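Local atomic coordinates of gamma-glutamyltranspeptidase (Ggt) (Helicobacter pylori 26695, PDB entry 5BPK), a protein that probably transfers the gamma-glutamyl group of glutathione and related compounds to water or amino acids, as an N-terminal nucleophile hydrolase. Residues I68-A73 and A141-M146. Sequence-based numbering, arbitrary orientation.
Sequences IGFALA and AGMEAM. With EDO (1,2-ethanediol), chain M.
Met143 passes across one face of the Phe70 ring, the two side chains running in opposite directions, and brings its sulfur against Gly69. Its CB lies 3.7 Å from Phe70 CE2, and its CG sits over the ring face, offset toward the rim, a CH-pi contact. The flat apolar ring offers these methylenes a broad surface. Bends at chi2 (-57°) and chi3 then carry SD to 3.9 Å from Gly69 CA. The sulfur is still above the ring, 5.3 Å from its centroid, a distant Met-aromatic contact. Glycine suits this spot because, with no side chain, it lets the sulfur pack directly on its CA, and a flexible, unbranched methionine can follow both ring and bare backbone.

All three residues are buried. The other side of segment 141-146 is looser and partly exposed: there Ala145 O accepts a 2.9 Å hydrogen bond from O2 of an ethanediol, probably from the crystallisation liquor, and the small Ala145 CB touches its carbons. Glu144 OE1 accepts a hydrogen bond from Ala228 N.

The contact joins helices 61-75 and 139-150; helix 155-168 packs on Phe70, Tyr4 of the neighbouring chain packs on Met143, and the ethanediol also bonds Trp263 NE1 on strand 262-271.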
loop_
_atom_site.group_PDB
_atom_site.type_symbol
_atom_site.label_atom_id
_atom_site.label_comp_id
_atom_site.label_asym_id
_atom_site.label_seq_id
_atom_site.Cartn_x
_atom_site.Cartn_y
_atom_site.Cartn_z
ATOM N N ILE A 68 10.799 -10.234 -5.353
ATOM C CA ILE A 68 9.340 -10.204 -5.257
ATOM C C ILE A 68 8.711 -9.031 -5.998
ATOM O O ILE A 68 7.718 -9.222 -6.700
ATOM C CB ILE A 68 8.861 -10.237 -3.794
ATOM C CG1 ILE A 68 9.166 -11.612 -3.186
ATOM C CG2 ILE A 68 7.377 -9.917 -3.681
ATOM C CD1 ILE A 68 8.905 -11.704 -1.704
ATOM N N GLY A 69 9.294 -7.839 -5.854
ATOM C CA GLY A 69 8.808 -6.655 -6.544
ATOM C C GLY A 69 8.723 -6.870 -8.046
ATOM O O GLY A 69 7.729 -6.530 -8.685
ATOM N N PHE A 70 9.759 -7.450 -8.632
ATOM C CA PHE A 70 9.708 -7.728 -10.076
ATOM C C PHE A 70 8.792 -8.905 -10.445
ATOM O O PHE A 70 8.116 -8.857 -11.474
ATOM C CB PHE A 70 11.106 -7.940 -10.659
ATOM C CG PHE A 70 11.924 -6.676 -10.740
ATOM C CD1 PHE A 70 11.542 -5.653 -11.591
ATOM C CD2 PHE A 70 13.065 -6.507 -9.964
ATOM C CE1 PHE A 70 12.275 -4.481 -11.682
ATOM C CE2 PHE A 70 13.809 -5.332 -10.052
ATOM C CZ PHE A 70 13.407 -4.322 -10.919
ATOM N N ALA A 71 8.779 -9.960 -9.631
ATOM C CA ALA A 71 7.900 -11.113 -9.895
ATOM C C ALA A 71 6.423 -10.711 -9.887
ATOM O O ALA A 71 5.678 -11.079 -10.788
ATOM C CB ALA A 71 8.165 -12.245 -8.903
ATOM N N LEU A 72 6.012 -9.920 -8.902
ATOM C CA LEU A 72 4.616 -9.469 -8.833
ATOM C C LEU A 72 4.230 -8.573 -10.017
ATOM O O LEU A 72 3.059 -8.528 -10.413
ATOM C CB LEU A 72 4.355 -8.726 -7.516
ATOM C CG LEU A 72 4.316 -9.555 -6.235
ATOM C CD1 LEU A 72 4.282 -8.625 -4.997
ATOM C CD2 LEU A 72 3.119 -10.506 -6.235
ATOM N N ALA A 73 5.206 -7.854 -10.575
ATOM C CA ALA A 73 4.967 -7.050 -11.780
ATOM C C ALA A 73 4.523 -7.897 -12.987
ATOM O O ALA A 73 3.900 -7.377 -13.927
ATOM C CB ALA A 73 6.211 -6.210 -12.137
ATOM N N ALA A 141 13.073 2.407 -9.996
ATOM C CA ALA A 141 14.055 3.182 -9.243
ATOM C C ALA A 141 14.128 2.729 -7.779
ATOM O O ALA A 141 15.215 2.680 -7.189
ATOM C CB ALA A 141 13.743 4.665 -9.344
ATOM N N GLY A 142 12.972 2.400 -7.201
ATOM C CA GLY A 142 12.907 1.940 -5.824
ATOM C C GLY A 142 13.577 0.593 -5.643
ATOM O O GLY A 142 14.340 0.397 -4.687
ATOM N N MET A 143 13.289 -0.344 -6.549
ATOM C CA MET A 143 13.918 -1.664 -6.478
ATOM C C MET A 143 15.429 -1.546 -6.558
ATOM O O MET A 143 16.144 -2.156 -5.755
ATOM C CB MET A 143 13.420 -2.593 -7.592
ATOM C CG MET A 143 11.939 -2.966 -7.518
ATOM S SD MET A 143 11.396 -3.763 -5.993
ATOM C CE MET A 143 10.459 -2.449 -5.244
ATOM N N GLU A 144 15.921 -0.745 -7.502
ATOM C CA GLU A 144 17.366 -0.605 -7.667
ATOM C C GLU A 144 18.015 0.087 -6.461
ATOM O O GLU A 144 19.088 -0.321 -5.996
ATOM C CB GLU A 144 17.708 0.153 -8.950
ATOM C CG GLU A 144 19.204 0.160 -9.227
ATOM C CD GLU A 144 19.565 0.914 -10.480
ATOM O OE1 GLU A 144 19.779 0.249 -11.507
ATOM O OE2 GLU A 144 19.623 2.165 -10.433
ATOM N N ALA A 145 17.373 1.137 -5.967
ATOM C CA ALA A 145 17.884 1.891 -4.821
ATOM C C ALA A 145 18.102 1.004 -3.596
ATOM O O ALA A 145 19.169 1.049 -2.969
ATOM C CB ALA A 145 16.949 3.045 -4.486
ATOM N N MET A 146 17.114 0.186 -3.245
ATOM C CA MET A 146 17.303 -0.665 -2.065
ATOM C C MET A 146 18.338 -1.767 -2.321
ATOM O O MET A 146 19.140 -2.068 -1.443
ATOM C CB MET A 146 15.989 -1.206 -1.484
ATOM C CG MET A 146 15.229 -2.209 -2.280
ATOM S SD MET A 146 13.772 -2.659 -1.288
ATOM C CE MET A 146 12.447 -2.140 -2.358
HETATM C C1 EDO M . 19.986 5.010 -4.286
HETATM O O1 EDO M . 19.419 6.158 -3.652
HETATM C C2 EDO M . 20.328 3.961 -3.233
HETATM O O2 EDO M . 21.191 2.955 -3.781
#